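Side-chain contacts in glutamyl-tRNA(Gln) amidotransferase subunit F, mitochondrial (Saccharomyces cerevisiae, PDB 4N0H), which is a subunit of a mitochondrial amidotransferase complex, related to GatC proteins, and probably wraps an extended chain around its partner subunits: residues 15-18 with 19-22; 80-83 with 84-87. One frame throughout, in Å; residues are numbered along the deposited sequence.

In the fold
From the N terminus the chain first reaches interaction 1, where residues 15-18 and 19-22 form the short helix 16-22 and its N-cap. Helices 30-33 and 48-57 come next, and then the longer helix 67-81, whose C-terminal end passes into a 3-10 turn in interaction 2, residues 80-83 with 84-87. Each contact joins consecutive segments, through side chains about one turn apart, so neither closes a long loop; the two follow in series and neither nest nor cross. The centres of interactions 1 and 2 are 34 Å apart, and the nearest atoms of interactions 1 and 2 about 20 Å. Both also pack against the chain of another protein, at separate points of this elongated subunit.

Interaction 1 of 2, residues 15-18 with 19-22; sequences NMNQ and IRDY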
ATOM      1  N   ASN C  15     -42.570  -0.941 -16.135  1.00 27.63           N
ATOM      2  CA  ASN C  15     -42.792  -2.363 -16.358  1.00 27.32           C
ATOM      3  C   ASN C  15     -41.527  -3.030 -16.875  1.00 24.82           C
ATOM      4  O   ASN C  15     -40.542  -2.357 -17.165  1.00 22.32           O
ATOM      5  CB  ASN C  15     -43.959  -2.582 -17.331  1.00 29.44           C
ATOM      6  CG  ASN C  15     -43.789  -1.803 -18.622  1.00 31.26           C
ATOM      7  OD1 ASN C  15     -42.873  -2.069 -19.402  1.00 29.70           O
ATOM      8  ND2 ASN C  15     -44.666  -0.830 -18.850  1.00 34.25           N
ATOM      9  N   MET C  16     -41.555  -4.355 -16.984  1.00 28.32           N
ATOM     10  CA  MET C  16     -40.369  -5.112 -17.366  1.00 30.00           C
ATOM     11  C   MET C  16     -39.951  -4.870 -18.816  1.00 27.87           C
ATOM     12  O   MET C  16     -38.766  -4.904 -19.132  1.00 29.77           O
ATOM     13  CB  MET C  16     -40.572  -6.613 -17.124  1.00 31.49           C
ATOM     14  CG  MET C  16     -40.738  -6.995 -15.658  1.00 30.16           C
ATOM     15  SD  MET C  16     -39.391  -6.373 -14.633  1.00 33.86           S
ATOM     16  CE  MET C  16     -37.971  -7.071 -15.462  1.00 25.52           C
ATOM     17  N   ASN C  17     -40.912  -4.638 -19.704  1.00 28.16           N
ATOM     18  CA  ASN C  17     -40.546  -4.403 -21.100  1.00 27.59           C
ATOM     19  C   ASN C  17     -39.787  -3.091 -21.310  1.00 28.28           C
ATOM     20  O   ASN C  17     -38.958  -2.996 -22.212  1.00 25.73           O
ATOM     21  CB  ASN C  17     -41.744  -4.542 -22.048  1.00 24.15           C
ATOM     22  CG  ASN C  17     -42.057  -5.995 -22.370  1.00 26.66           C
ATOM     23  OD1 ASN C  17     -41.316  -6.895 -21.978  1.00 26.05           O
ATOM     24  ND2 ASN C  17     -43.144  -6.229 -23.095  1.00 24.55           N
ATOM     25  N   GLN C  18     -40.056  -2.096 -20.464  1.00 27.70           N
ATOM     26  CA  GLN C  18     -39.282  -0.853 -20.472  1.00 28.05           C
ATOM     27  C   GLN C  18     -37.820  -1.128 -20.143  1.00 26.59           C
ATOM     28  O   GLN C  18     -36.915  -0.471 -20.665  1.00 24.11           O
ATOM     29  CB  GLN C  18     -39.848   0.154 -19.466  1.00 23.88           C
ATOM     30  CG  GLN C  18     -41.120   0.844 -19.926  1.00 32.36           C
ATOM     31  CD  GLN C  18     -41.535   1.979 -19.007  1.00 40.57           C
ATOM     32  OE1 GLN C  18     -41.096   2.058 -17.859  1.00 42.49           O
ATOM     33  NE2 GLN C  18     -42.374   2.875 -19.516  1.00 44.45           N
ATOM     34  N   ILE C  19     -37.595  -2.097 -19.262  1.00 23.98           N
ATOM     35  CA  ILE C  19     -36.242  -2.503 -18.922  1.00 23.89           C
ATOM     36  C   ILE C  19     -35.590  -3.227 -20.098  1.00 23.12           C
ATOM     37  O   ILE C  19     -34.425  -2.979 -20.430  1.00 22.57           O
ATOM     38  CB  ILE C  19     -36.220  -3.389 -17.660  1.00 21.51           C
ATOM     39  CG1 ILE C  19     -36.707  -2.578 -16.456  1.00 22.46           C
ATOM     40  CG2 ILE C  19     -34.808  -3.927 -17.411  1.00 18.83           C
ATOM     41  CD1 ILE C  19     -36.655  -3.323 -15.134  1.00 24.19           C
ATOM     42  N   ARG C  20     -36.349  -4.114 -20.737  1.00 20.77           N
ATOM     43  CA  ARG C  20     -35.848  -4.827 -21.905  1.00 25.41           C
ATOM     44  C   ARG C  20     -35.478  -3.874 -23.045  1.00 28.77           C
ATOM     45  O   ARG C  20     -34.471  -4.075 -23.729  1.00 30.31           O
ATOM     46  CB  ARG C  20     -36.851  -5.891 -22.374  1.00 22.66           C
ATOM     47  CG  ARG C  20     -36.906  -7.124 -21.468  1.00 19.66           C
ATOM     48  CD  ARG C  20     -37.914  -8.170 -21.965  1.00 24.67           C
ATOM     49  NE  ARG C  20     -37.956  -9.322 -21.068  1.00 22.44           N
ATOM     50  CZ  ARG C  20     -38.874  -9.511 -20.126  1.00 28.69           C
ATOM     51  NH1 ARG C  20     -39.860  -8.638 -19.966  1.00 28.63           N
ATOM     52  NH2 ARG C  20     -38.811 -10.585 -19.351  1.00 30.23           N
ATOM     53  N   ASP C  21     -36.280  -2.832 -23.248  1.00 25.62           N
ATOM     54  CA  ASP C  21     -35.964  -1.836 -24.271  1.00 24.98           C
ATOM     55  C   ASP C  21     -34.712  -1.046 -23.884  1.00 24.26           C
ATOM     56  O   ASP C  21     -33.813  -0.839 -24.702  1.00 24.75           O
ATOM     57  CB  ASP C  21     -37.147  -0.890 -24.504  1.00 28.78           C
ATOM     58  CG  ASP C  21     -38.269  -1.538 -25.302  1.00 35.38           C
ATOM     59  OD1 ASP C  21     -37.997  -2.511 -26.039  1.00 31.92           O
ATOM     60  OD2 ASP C  21     -39.420  -1.066 -25.201  1.00 38.46           O
ATOM     61  N   TYR C  22     -34.662  -0.618 -22.628  1.00 22.92           N
ATOM     62  CA  TYR C  22     -33.513   0.108 -22.080  1.00 27.59           C
ATOM     63  C   TYR C  22     -32.217  -0.681 -22.258  1.00 25.68           C
ATOM     64  O   TYR C  22     -31.187  -0.123 -22.658  1.00 22.93           O
ATOM     65  CB  TYR C  22     -33.769   0.406 -20.600  1.00 20.45           C
ATOM     66  CG  TYR C  22     -32.610   0.997 -19.835  1.00 26.82           C
ATOM     67  CD1 TYR C  22     -31.880   0.219 -18.944  1.00 29.76           C
ATOM     68  CD2 TYR C  22     -32.259   2.332 -19.982  1.00 25.27           C
ATOM     69  CE1 TYR C  22     -30.829   0.750 -18.228  1.00 31.88           C
ATOM     70  CE2 TYR C  22     -31.196   2.873 -19.274  1.00 28.65           C
ATOM     71  CZ  TYR C  22     -30.489   2.075 -18.397  1.00 33.54           C
ATOM     72  OH  TYR C  22     -29.445   2.599 -17.673  1.00 33.89           O
TER
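Asn17 and Arg20, one turn apart on helix 16-22, meet through their polar ends. Arg20 NH1 donates to Asn17 OD1 over 3.0 Å, and the N-H...O angle of 139° shows that the bond is bent. OD1 approaches the guanidinium at its edge, tilted out of its plane, while the amide and guanidinium planes stand 78° apart, nearly perpendicular. The arginine gets there on a fully extended chain from CG to NE, after a first torsion (chi1 -74°) that sets CG beside its own backbone N and sends the chain back toward the start of the helix. Along that path Arg20 CD passes 3.6 Å from Asn17 OD1. Arg20 NH1 also comes within 3.6 Å of Met16 CB, approaching obliquely.

On another side of the helix, Met16 and Ile19 lie alongside each other and point the same way. The methionine chain is bent at both chi2 and chi3, and its terminal CE ends 4.0 Å from Ile19 CD1. Both residues are buried, and both pack against apolar side chains of another protein's chain, so this patch faces the assembly. Tyr22 turns its ring away from the first turn, with CG anti to the backbone N, and meets Phe13 edge-to-face.

The backbone evidence for the helix is a run of i to i+4 bonds: Arg20 N to Met16 O, Asp21 N to Asn17 O, and Tyr22 N to Gln18 O. Asn15 is the N-cap: its OD1 accepts from Gln18 N at 3.0 Å. Gln18 OE1 in turn takes the N-H of Glu14, the residue before the cap. The whole is an N-capped, short amphipathic helix docked on a partner protein.

Interaction 2 of 2, residues 80-83 with 84-87; sequences FINK and LHNI
Ile81 O accepts from Leu84 N and Asn82 O from His85 N, at 3.2 and 3.0 Å: these i to i+3 bonds mark a 3-10 turn that extends the C-terminal end of helix 67-81. A third bond of this spacing, from Asn86 N to Lys83 O, is weak, and a fourth runs from Ile87 N to Leu84 O over 3.2 Å. At Ile87 itself the chain turns out of helical geometry, with a psi of 117°.

Among the side chains, Asn82 and His85 lie alongside each other and point the same way. The amide and imidazole planes are only 17° apart, and Asn82 CB lies over one face of the His85 ring, 4.0 Å from the centroid, a CH-pi contact. Asn82 OD1 is hydrogen-bonded to a polar side chain of another protein's chain; its approach to His85 NE2 has too poor an angle for a bond. Leu84 CB touches the preceding turn, 3.5 Å from Ile81 O, and the leucine also packs on an apolar side chain of another protein's chain. On a different side of the turn, Ile87 CG1 rests 3.3 Å from Lys83 O.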
ATOM      1  N   PHE C  80      -2.717   1.520 -23.549  1.00 39.32           N
ATOM      2  CA  PHE C  80      -3.983   1.359 -22.843  1.00 39.98           C
ATOM      3  C   PHE C  80      -4.173   2.420 -21.754  1.00 36.37           C
ATOM      4  O   PHE C  80      -5.184   3.114 -21.737  1.00 39.52           O
ATOM      5  CB  PHE C  80      -4.125  -0.047 -22.257  1.00 42.51           C
ATOM      6  CG  PHE C  80      -5.447  -0.289 -21.584  1.00 41.00           C
ATOM      7  CD1 PHE C  80      -6.596  -0.484 -22.335  1.00 37.76           C
ATOM      8  CD2 PHE C  80      -5.542  -0.313 -20.201  1.00 38.95           C
ATOM      9  CE1 PHE C  80      -7.819  -0.698 -21.721  1.00 37.14           C
ATOM     10  CE2 PHE C  80      -6.759  -0.533 -19.578  1.00 37.75           C
ATOM     11  CZ  PHE C  80      -7.901  -0.724 -20.342  1.00 36.55           C
ATOM     12  N   ILE C  81      -3.201   2.564 -20.857  1.00 35.79           N
ATOM     13  CA  ILE C  81      -3.366   3.508 -19.751  1.00 38.50           C
ATOM     14  C   ILE C  81      -3.264   4.975 -20.183  1.00 40.79           C
ATOM     15  O   ILE C  81      -3.793   5.858 -19.510  1.00 36.30           O
ATOM     16  CB  ILE C  81      -2.419   3.216 -18.562  1.00 37.95           C
ATOM     17  CG1 ILE C  81      -0.968   3.520 -18.919  1.00 39.97           C
ATOM     18  CG2 ILE C  81      -2.569   1.779 -18.093  1.00 38.66           C
ATOM     19  CD1 ILE C  81      -0.009   3.259 -17.775  1.00 40.61           C
ATOM     20  N   ASN C  82      -2.614   5.236 -21.316  1.00 39.75           N
ATOM     21  CA  ASN C  82      -2.497   6.608 -21.813  1.00 41.54           C
ATOM     22  C   ASN C  82      -3.805   7.177 -22.372  1.00 42.11           C
ATOM     23  O   ASN C  82      -3.853   8.332 -22.787  1.00 44.84           O
ATOM     24  CB  ASN C  82      -1.373   6.746 -22.850  1.00 44.79           C
ATOM     25  CG  ASN C  82       0.015   6.608 -22.240  1.00 47.14           C
ATOM     26  OD1 ASN C  82       0.230   6.900 -21.062  1.00 43.12           O
ATOM     27  ND2 ASN C  82       0.969   6.160 -23.050  1.00 51.71           N
ATOM     28  N   LYS C  83      -4.860   6.369 -22.378  1.00 41.38           N
ATOM     29  CA  LYS C  83      -6.196   6.860 -22.704  1.00 41.40           C
ATOM     30  C   LYS C  83      -6.633   7.934 -21.703  1.00 42.80           C
ATOM     31  O   LYS C  83      -7.525   8.735 -21.980  1.00 43.43           O
ATOM     32  CB  LYS C  83      -7.206   5.712 -22.706  1.00 40.12           C
ATOM     33  CG  LYS C  83      -6.981   4.686 -23.802  1.00 41.65           C
ATOM     34  CD  LYS C  83      -7.869   3.468 -23.605  1.00 39.41           C
ATOM     35  CE  LYS C  83      -7.560   2.387 -24.631  1.00 41.65           C
ATOM     36  NZ  LYS C  83      -7.912   2.817 -26.009  1.00 43.73           N
ATOM     37  N   LEU C  84      -5.998   7.935 -20.536  1.00 41.08           N
ATOM     38  CA  LEU C  84      -6.257   8.937 -19.509  1.00 42.91           C
ATOM     39  C   LEU C  84      -5.794  10.326 -19.947  1.00 46.55           C
ATOM     40  O   LEU C  84      -6.251  11.336 -19.410  1.00 45.06           O
ATOM     41  CB  LEU C  84      -5.562   8.541 -18.204  1.00 40.63           C
ATOM     42  CG  LEU C  84      -6.417   7.925 -17.097  1.00 43.41           C
ATOM     43  CD1 LEU C  84      -7.648   7.242 -17.668  1.00 45.98           C
ATOM     44  CD2 LEU C  84      -5.598   6.954 -16.278  1.00 42.12           C
ATOM     45  N   HIS C  85      -4.883  10.370 -20.918  1.00 50.60           N
ATOM     46  CA  HIS C  85      -4.333  11.634 -21.408  1.00 53.81           C
ATOM     47  C   HIS C  85      -5.400  12.537 -22.015  1.00 53.30           C
ATOM     48  O   HIS C  85      -5.275  13.758 -21.984  1.00 55.50           O
ATOM     49  CB  HIS C  85      -3.226  11.390 -22.437  1.00 58.04           C
ATOM     50  CG  HIS C  85      -1.954  10.862 -21.850  1.00 62.16           C
ATOM     51  ND1 HIS C  85      -1.727  10.806 -20.490  1.00 62.36           N
ATOM     52  CD2 HIS C  85      -0.838  10.368 -22.438  1.00 63.23           C
ATOM     53  CE1 HIS C  85      -0.527  10.300 -20.268  1.00 63.55           C
ATOM     54  NE2 HIS C  85       0.034  10.026 -21.432  1.00 63.95           N
ATOM     55  N   ASN C  86      -6.448  11.934 -22.564  1.00 55.54           N
ATOM     56  CA  ASN C  86      -7.512  12.701 -23.204  1.00 62.62           C
ATOM     57  C   ASN C  86      -8.789  12.818 -22.373  1.00 62.14           C
ATOM     58  O   ASN C  86      -9.812  13.304 -22.859  1.00 63.20           O
ATOM     59  CB  ASN C  86      -7.816  12.140 -24.592  1.00 68.72           C
ATOM     60  CG  ASN C  86      -6.810  12.597 -25.633  1.00 77.14           C
ATOM     61  OD1 ASN C  86      -7.158  13.300 -26.582  1.00 82.36           O
ATOM     62  ND2 ASN C  86      -5.549  12.217 -25.448  1.00 76.59           N
ATOM     63  N   ILE C  87      -8.721  12.380 -21.119  1.00 58.91           N
ATOM     64  CA  ILE C  87      -9.838  12.534 -20.196  1.00 55.92           C
ATOM     65  C   ILE C  87      -9.627  13.771 -19.329  1.00 59.60           C
ATOM     66  O   ILE C  87      -8.666  13.836 -18.565  1.00 61.84           O
ATOM     67  CB  ILE C  87      -9.991  11.311 -19.268  1.00 53.17           C
ATOM     68  CG1 ILE C  87      -9.896  10.007 -20.065  1.00 54.47           C
ATOM     69  CG2 ILE C  87     -11.302  11.387 -18.502  1.00 49.54           C
ATOM     70  CD1 ILE C  87     -10.993   9.827 -21.086  1.00 54.54           C
TER